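Local coordinates for ABC transporter periplasmic peptide-binding protein (Pseudoalteromonas, PDB 4QFL) that binds dipeptides in the periplasm, here Ala-Phe, and probably delivers them to an ABC transporter for uptake into the cell, at residues Ser123-Val135 with Ala191-Asp204. Numbering follows the deposited sequence.
Sequences SRLFDVYNPYHFV and AMALKANNQENLFD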
loop_
_atom_site.group_PDB
_atom_site.type_symbol
_atom_site.label_atom_id
_atom_site.label_comp_id
_atom_site.label_asym_id
_atom_site.label_seq_id
_atom_site.Cartn_x
_atom_site.Cartn_y
_atom_site.Cartn_z
ATOM N N SER A 123 -19.042 2.971 9.107
ATOM C CA SER A 123 -19.253 2.734 10.523
ATOM C C SER A 123 -18.720 1.357 10.911
ATOM O O SER A 123 -18.408 1.129 12.071
ATOM C CB SER A 123 -20.719 2.899 10.926
ATOM O OG SER A 123 -21.515 1.849 10.414
ATOM N N ARG A 124 -18.589 0.443 9.953
ATOM C CA ARG A 124 -17.957 -0.843 10.257
ATOM C C ARG A 124 -16.566 -0.648 10.874
ATOM O O ARG A 124 -16.108 -1.456 11.679
ATOM C CB ARG A 124 -17.861 -1.734 9.008
ATOM C CG ARG A 124 -17.083 -3.029 9.245
ATOM C CD ARG A 124 -17.088 -3.984 8.061
ATOM N NE ARG A 124 -16.417 -5.239 8.410
ATOM C CZ ARG A 124 -16.181 -6.222 7.548
ATOM N NH1 ARG A 124 -16.555 -6.104 6.282
ATOM N NH2 ARG A 124 -15.561 -7.319 7.945
ATOM N N LEU A 125 -15.896 0.433 10.495
ATOM C CA LEU A 125 -14.536 0.701 10.970
ATOM C C LEU A 125 -14.464 1.263 12.397
ATOM O O LEU A 125 -13.642 0.819 13.198
ATOM C CB LEU A 125 -13.807 1.655 10.016
ATOM C CG LEU A 125 -13.890 1.329 8.531
ATOM C CD1 LEU A 125 -13.319 2.495 7.734
ATOM C CD2 LEU A 125 -13.159 0.032 8.214
ATOM N N PHE A 126 -15.321 2.227 12.719
ATOM C CA PHE A 126 -15.173 2.944 13.982
ATOM C C PHE A 126 -16.235 2.610 15.019
ATOM O O PHE A 126 -16.062 2.905 16.197
ATOM C CB PHE A 126 -15.182 4.456 13.748
ATOM C CG PHE A 126 -16.498 4.980 13.255
ATOM C CD1 PHE A 126 -17.566 5.125 14.116
ATOM C CD2 PHE A 126 -16.667 5.330 11.930
ATOM C CE1 PHE A 126 -18.776 5.598 13.666
ATOM C CE2 PHE A 126 -17.878 5.806 11.479
ATOM C CZ PHE A 126 -18.936 5.943 12.349
ATOM N N ASP A 127 -17.338 2.022 14.582
ATOM C CA ASP A 127 -18.461 1.784 15.476
ATOM C C ASP A 127 -18.450 0.357 15.980
ATOM O O ASP A 127 -18.701 -0.573 15.225
ATOM C CB ASP A 127 -19.774 2.073 14.751
ATOM C CG ASP A 127 -20.959 2.171 15.690
ATOM O OD1 ASP A 127 -20.868 1.702 16.847
ATOM O OD2 ASP A 127 -21.994 2.709 15.251
ATOM N N VAL A 128 -18.169 0.182 17.265
ATOM C CA VAL A 128 -18.152 -1.152 17.858
ATOM C C VAL A 128 -19.541 -1.781 17.847
ATOM O O VAL A 128 -19.680 -2.986 18.049
ATOM C CB VAL A 128 -17.614 -1.129 19.299
ATOM C CG1 VAL A 128 -16.099 -1.117 19.307
ATOM C CG2 VAL A 128 -18.178 0.066 20.040
ATOM N N TYR A 129 -20.558 -0.955 17.608
ATOM C CA TYR A 129 -21.942 -1.424 17.535
ATOM C C TYR A 129 -22.332 -1.936 16.165
ATOM O O TYR A 129 -23.355 -2.595 16.014
ATOM C CB TYR A 129 -22.907 -0.324 17.953
ATOM C CG TYR A 129 -22.835 -0.033 19.421
ATOM C CD1 TYR A 129 -23.394 -0.907 20.351
ATOM C CD2 TYR A 129 -22.195 1.100 19.879
ATOM C CE1 TYR A 129 -23.321 -0.640 21.701
ATOM C CE2 TYR A 129 -22.116 1.374 21.224
ATOM C CZ TYR A 129 -22.681 0.508 22.132
ATOM O OH TYR A 129 -22.590 0.806 23.469
ATOM N N ASN A 130 -21.521 -1.613 15.165
ATOM C CA ASN A 130 -21.745 -2.131 13.826
ATOM C C ASN A 130 -21.600 -3.642 13.870
ATOM O O ASN A 130 -20.608 -4.154 14.364
ATOM C CB ASN A 130 -20.768 -1.496 12.830
ATOM C CG ASN A 130 -21.012 -1.950 11.409
ATOM O OD1 ASN A 130 -21.003 -3.148 11.127
ATOM N ND2 ASN A 130 -21.253 -1.000 10.509
ATOM N N PRO A 131 -22.595 -4.365 13.353
ATOM C CA PRO A 131 -22.593 -5.817 13.516
ATOM C C PRO A 131 -21.420 -6.474 12.808
ATOM O O PRO A 131 -21.162 -7.655 13.008
ATOM C CB PRO A 131 -23.912 -6.234 12.872
ATOM C CG PRO A 131 -24.217 -5.143 11.910
ATOM C CD PRO A 131 -23.746 -3.901 12.565
ATOM N N TYR A 132 -20.711 -5.714 11.985
ATOM C CA TYR A 132 -19.573 -6.263 11.263
ATOM C C TYR A 132 -18.243 -5.744 11.798
ATOM O O TYR A 132 -17.171 -6.126 11.323
ATOM C CB TYR A 132 -19.713 -5.966 9.781
ATOM C CG TYR A 132 -20.576 -6.970 9.075
ATOM C CD1 TYR A 132 -21.965 -6.901 9.140
ATOM C CD2 TYR A 132 -20.001 -7.991 8.348
ATOM C CE1 TYR A 132 -22.756 -7.834 8.493
ATOM C CE2 TYR A 132 -20.770 -8.922 7.695
ATOM C CZ TYR A 132 -22.147 -8.846 7.766
ATOM O OH TYR A 132 -22.885 -9.796 7.097
ATOM N N HIS A 133 -18.313 -4.885 12.804
ATOM C CA HIS A 133 -17.096 -4.324 13.368
ATOM C C HIS A 133 -16.096 -5.411 13.733
ATOM O O HIS A 133 -14.908 -5.292 13.440
ATOM C CB HIS A 133 -17.391 -3.465 14.594
ATOM C CG HIS A 133 -16.171 -2.815 15.166
ATOM N ND1 HIS A 133 -15.418 -1.900 14.462
ATOM C CD2 HIS A 133 -15.557 -2.968 16.363
ATOM C CE1 HIS A 133 -14.401 -1.504 15.208
ATOM N NE2 HIS A 133 -14.463 -2.137 16.366
ATOM N N PHE A 134 -16.581 -6.471 14.366
ATOM C CA PHE A 134 -15.703 -7.542 14.834
ATOM C C PHE A 134 -15.669 -8.770 13.914
ATOM O O PHE A 134 -15.155 -9.825 14.298
ATOM C CB PHE A 134 -16.089 -7.975 16.250
ATOM C CG PHE A 134 -15.917 -6.903 17.287
ATOM C CD1 PHE A 134 -14.656 -6.525 17.707
ATOM C CD2 PHE A 134 -17.018 -6.299 17.861
ATOM C CE1 PHE A 134 -14.502 -5.542 18.667
ATOM C CE2 PHE A 134 -16.870 -5.318 18.821
ATOM C CZ PHE A 134 -15.617 -4.944 19.226
ATOM N N VAL A 135 -16.203 -8.643 12.705
ATOM C CA VAL A 135 -16.189 -9.772 11.784
ATOM C C VAL A 135 -14.811 -9.971 11.198
ATOM O O VAL A 135 -14.075 -9.011 10.977
ATOM C CB VAL A 135 -17.210 -9.615 10.655
ATOM C CG1 VAL A 135 -16.906 -10.583 9.520
ATOM C CG2 VAL A 135 -18.599 -9.837 11.195
ATOM N N ALA A 191 -24.713 -7.380 3.293
ATOM C CA ALA A 191 -24.255 -7.589 4.669
ATOM C C ALA A 191 -25.385 -7.979 5.615
ATOM O O ALA A 191 -25.219 -8.864 6.445
ATOM C CB ALA A 191 -23.543 -6.358 5.184
ATOM N N MET A 192 -26.527 -7.313 5.489
ATOM C CA MET A 192 -27.689 -7.598 6.329
ATOM C C MET A 192 -28.328 -8.943 5.980
ATOM O O MET A 192 -28.874 -9.629 6.844
ATOM C CB MET A 192 -28.714 -6.466 6.208
ATOM C CG MET A 192 -28.280 -5.171 6.874
ATOM S SD MET A 192 -27.482 -5.487 8.468
ATOM C CE MET A 192 -25.761 -5.244 8.051
ATOM N N ALA A 193 -28.241 -9.314 4.709
ATOM C CA ALA A 193 -28.711 -10.611 4.236
ATOM C C ALA A 193 -27.905 -11.763 4.838
ATOM O O ALA A 193 -28.466 -12.712 5.391
ATOM C CB ALA A 193 -28.640 -10.666 2.724
ATOM N N LEU A 194 -26.585 -11.686 4.713
ATOM C CA LEU A 194 -25.706 -12.693 5.285
ATOM C C LEU A 194 -25.882 -12.816 6.796
ATOM O O LEU A 194 -25.880 -13.917 7.344
ATOM C CB LEU A 194 -24.252 -12.368 4.947
ATOM C CG LEU A 194 -23.839 -12.494 3.483
ATOM C CD1 LEU A 194 -22.375 -12.145 3.345
ATOM C CD2 LEU A 194 -24.084 -13.900 2.988
ATOM N N LYS A 195 -26.030 -11.680 7.466
ATOM C CA LYS A 195 -26.266 -11.662 8.907
ATOM C C LYS A 195 -27.478 -12.517 9.267
ATOM O O LYS A 195 -27.420 -13.335 10.186
ATOM C CB LYS A 195 -26.447 -10.227 9.405
ATOM C CG LYS A 195 -26.750 -10.083 10.880
ATOM C CD LYS A 195 -26.759 -8.618 11.289
ATOM C CE LYS A 195 -27.523 -8.398 12.587
ATOM N NZ LYS A 195 -26.892 -9.064 13.760
ATOM N N ALA A 196 -28.567 -12.340 8.530
ATOM C CA ALA A 196 -29.766 -13.137 8.755
ATOM C C ALA A 196 -29.446 -14.631 8.780
ATOM O O ALA A 196 -30.026 -15.381 9.550
ATOM C CB ALA A 196 -30.802 -12.834 7.698
ATOM N N ASN A 197 -28.515 -15.065 7.943
ATOM C CA ASN A 197 -28.125 -16.468 7.918
ATOM C C ASN A 197 -26.971 -16.797 8.854
ATOM O O ASN A 197 -26.518 -17.942 8.907
ATOM C CB ASN A 197 -27.751 -16.888 6.495
ATOM C CG ASN A 197 -28.937 -16.914 5.577
ATOM O OD1 ASN A 197 -30.078 -16.867 6.036
ATOM N ND2 ASN A 197 -28.688 -17.000 4.275
ATOM N N ASN A 198 -26.491 -15.799 9.585
ATOM C CA ASN A 198 -25.292 -15.973 10.394
ATOM C C ASN A 198 -24.110 -16.389 9.522
ATOM O O ASN A 198 -23.279 -17.199 9.932
ATOM C CB ASN A 198 -25.524 -17.014 11.478
ATOM C CG ASN A 198 -26.738 -16.705 12.324
ATOM O OD1 ASN A 198 -26.984 -15.548 12.675
ATOM N ND2 ASN A 198 -27.519 -17.739 12.649
ATOM N N GLN A 199 -24.050 -15.826 8.318
ATOM C CA GLN A 199 -22.988 -16.139 7.372
ATOM C C GLN A 199 -22.111 -14.921 7.134
ATOM O O GLN A 199 -21.531 -14.759 6.064
ATOM C CB GLN A 199 -23.579 -16.589 6.045
ATOM C CG GLN A 199 -24.460 -17.811 6.125
ATOM C CD GLN A 199 -25.159 -18.077 4.803
ATOM O OE1 GLN A 199 -25.778 -17.180 4.215
ATOM N NE2 GLN A 199 -25.050 -19.303 4.318
ATOM N N GLU A 200 -22.038 -14.065 8.142
ATOM C CA GLU A 200 -21.154 -12.913 8.137
ATOM C C GLU A 200 -19.763 -13.250 7.613
ATOM O O GLU A 200 -19.122 -12.422 6.972
ATOM C CB GLU A 200 -21.031 -12.354 9.553
ATOM C CG GLU A 200 -22.341 -11.916 10.185
ATOM C CD GLU A 200 -23.105 -13.051 10.862
ATOM O OE1 GLU A 200 -22.627 -14.203 10.858
ATOM O OE2 GLU A 200 -24.194 -12.781 11.408
ATOM N N ASN A 201 -19.293 -14.457 7.903
ATOM C CA ASN A 201 -17.955 -14.884 7.515
ATOM C C ASN A 201 -17.778 -14.909 6.013
ATOM O O ASN A 201 -16.665 -15.060 5.515
ATOM C CB ASN A 201 -17.665 -16.279 8.057
ATOM C CG ASN A 201 -18.488 -17.363 7.358
ATOM O OD1 ASN A 201 -19.694 -17.217 7.141
ATOM N ND2 ASN A 201 -17.831 -18.446 6.988
ATOM N N LEU A 202 -18.884 -14.782 5.292
ATOM C CA LEU A 202 -18.864 -14.869 3.840
ATOM C C LEU A 202 -18.721 -13.509 3.209
ATOM O O LEU A 202 -18.355 -13.404 2.047
ATOM C CB LEU A 202 -20.158 -15.492 3.337
ATOM C CG LEU A 202 -20.171 -17.005 3.200
ATOM C CD1 LEU A 202 -19.297 -17.677 4.251
ATOM C CD2 LEU A 202 -21.601 -17.500 3.258
ATOM N N PHE A 203 -19.021 -12.470 3.981
ATOM C CA PHE A 203 -19.097 -11.122 3.445
ATOM C C PHE A 203 -17.809 -10.695 2.752
ATOM O O PHE A 203 -17.840 -10.166 1.644
ATOM C CB PHE A 203 -19.494 -10.121 4.534
ATOM C CG PHE A 203 -19.901 -8.783 3.996
ATOM C CD1 PHE A 203 -21.047 -8.646 3.249
ATOM C CD2 PHE A 203 -19.133 -7.663 4.238
ATOM C CE1 PHE A 203 -21.416 -7.420 2.743
ATOM C CE2 PHE A 203 -19.505 -6.432 3.732
ATOM C CZ PHE A 203 -20.647 -6.317 2.989
ATOM N N ASP A 204 -16.676 -10.947 3.394
ATOM C CA ASP A 204 -15.390 -10.504 2.862
ATOM C C ASP A 204 -14.782 -11.447 1.801
ATOM O O ASP A 204 -13.808 -11.093 1.133
ATOM C CB ASP A 204 -14.402 -10.278 4.016
ATOM C CG ASP A 204 -14.810 -9.124 4.916
ATOM O OD1 ASP A 204 -15.424 -8.175 4.406
ATOM O OD2 ASP A 204 -14.526 -9.163 6.133
#
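Tyr132 reaches from the loop that follows helix 115-126 onto helix 188-196, where its OH gives a hydrogen bond of 2.6 Å to Ala191 O. The hydroxyl lies in the carbonyl plane, on a lone pair, and Ala191 O also accepts from Lys195 N, so one oxygen serves both the helix and its visitor. A tyrosine suits this place because its ring packs against apolar atoms while its hydroxyl, turned toward the helix backbone, finds an acceptor in Ala191 O. Tyr132 CE1 packs 3.7 Å from Ala191 CB, and the small alanine lets the ring come that close; Met192, bent along its chain, brings CE up near CE1. At the other side Tyr132 CE2 meets Phe203 CB at 3.6 Å, the two rings lying oblique with planes 55° apart. The methylenes of Glu200 lie beside the ring too, Glu200 CG 3.8 Å from Tyr132 OH, so the acid lends it its aliphatic part.

Arg124 lies against the Tyr132 ring, with Tyr132 CD2 over one face of its guanidinium. Its chain is extended, with CG anti to the backbone N (chi1 174°) so that the guanidinium arrives end-on at Asp204. The two flat groups are nearly coplanar: Arg124 NH1 bonds Asp204 OD1 at 3.0 Å and Arg124 NH2 bonds Asp204 OD2 at 2.8 Å, each oxygen using its syn lone pair. NE bonds Tyr140 OH and, weakly, Tyr132 O; Asn43 gives Asp204 OD1 a second partner. A leucine in place of Arg124 would probably leave the buried Asp204 carboxylate without its countercharge and the Tyr132 ring without the flat group beside it. Val135 packs with CG2 on Glu200 CB, 3.9 Å away, and with CG1 near Glu200 O.

None of the residues in this contact lines the dipeptide pocket; the arrangement joins helix 115-126 and its following loop to helix 188-196 and the turn after it, pairing a bidentate salt bridge with a tyrosine-to-helix hydrogen bond within a family 5 extracellular solute-binding protein.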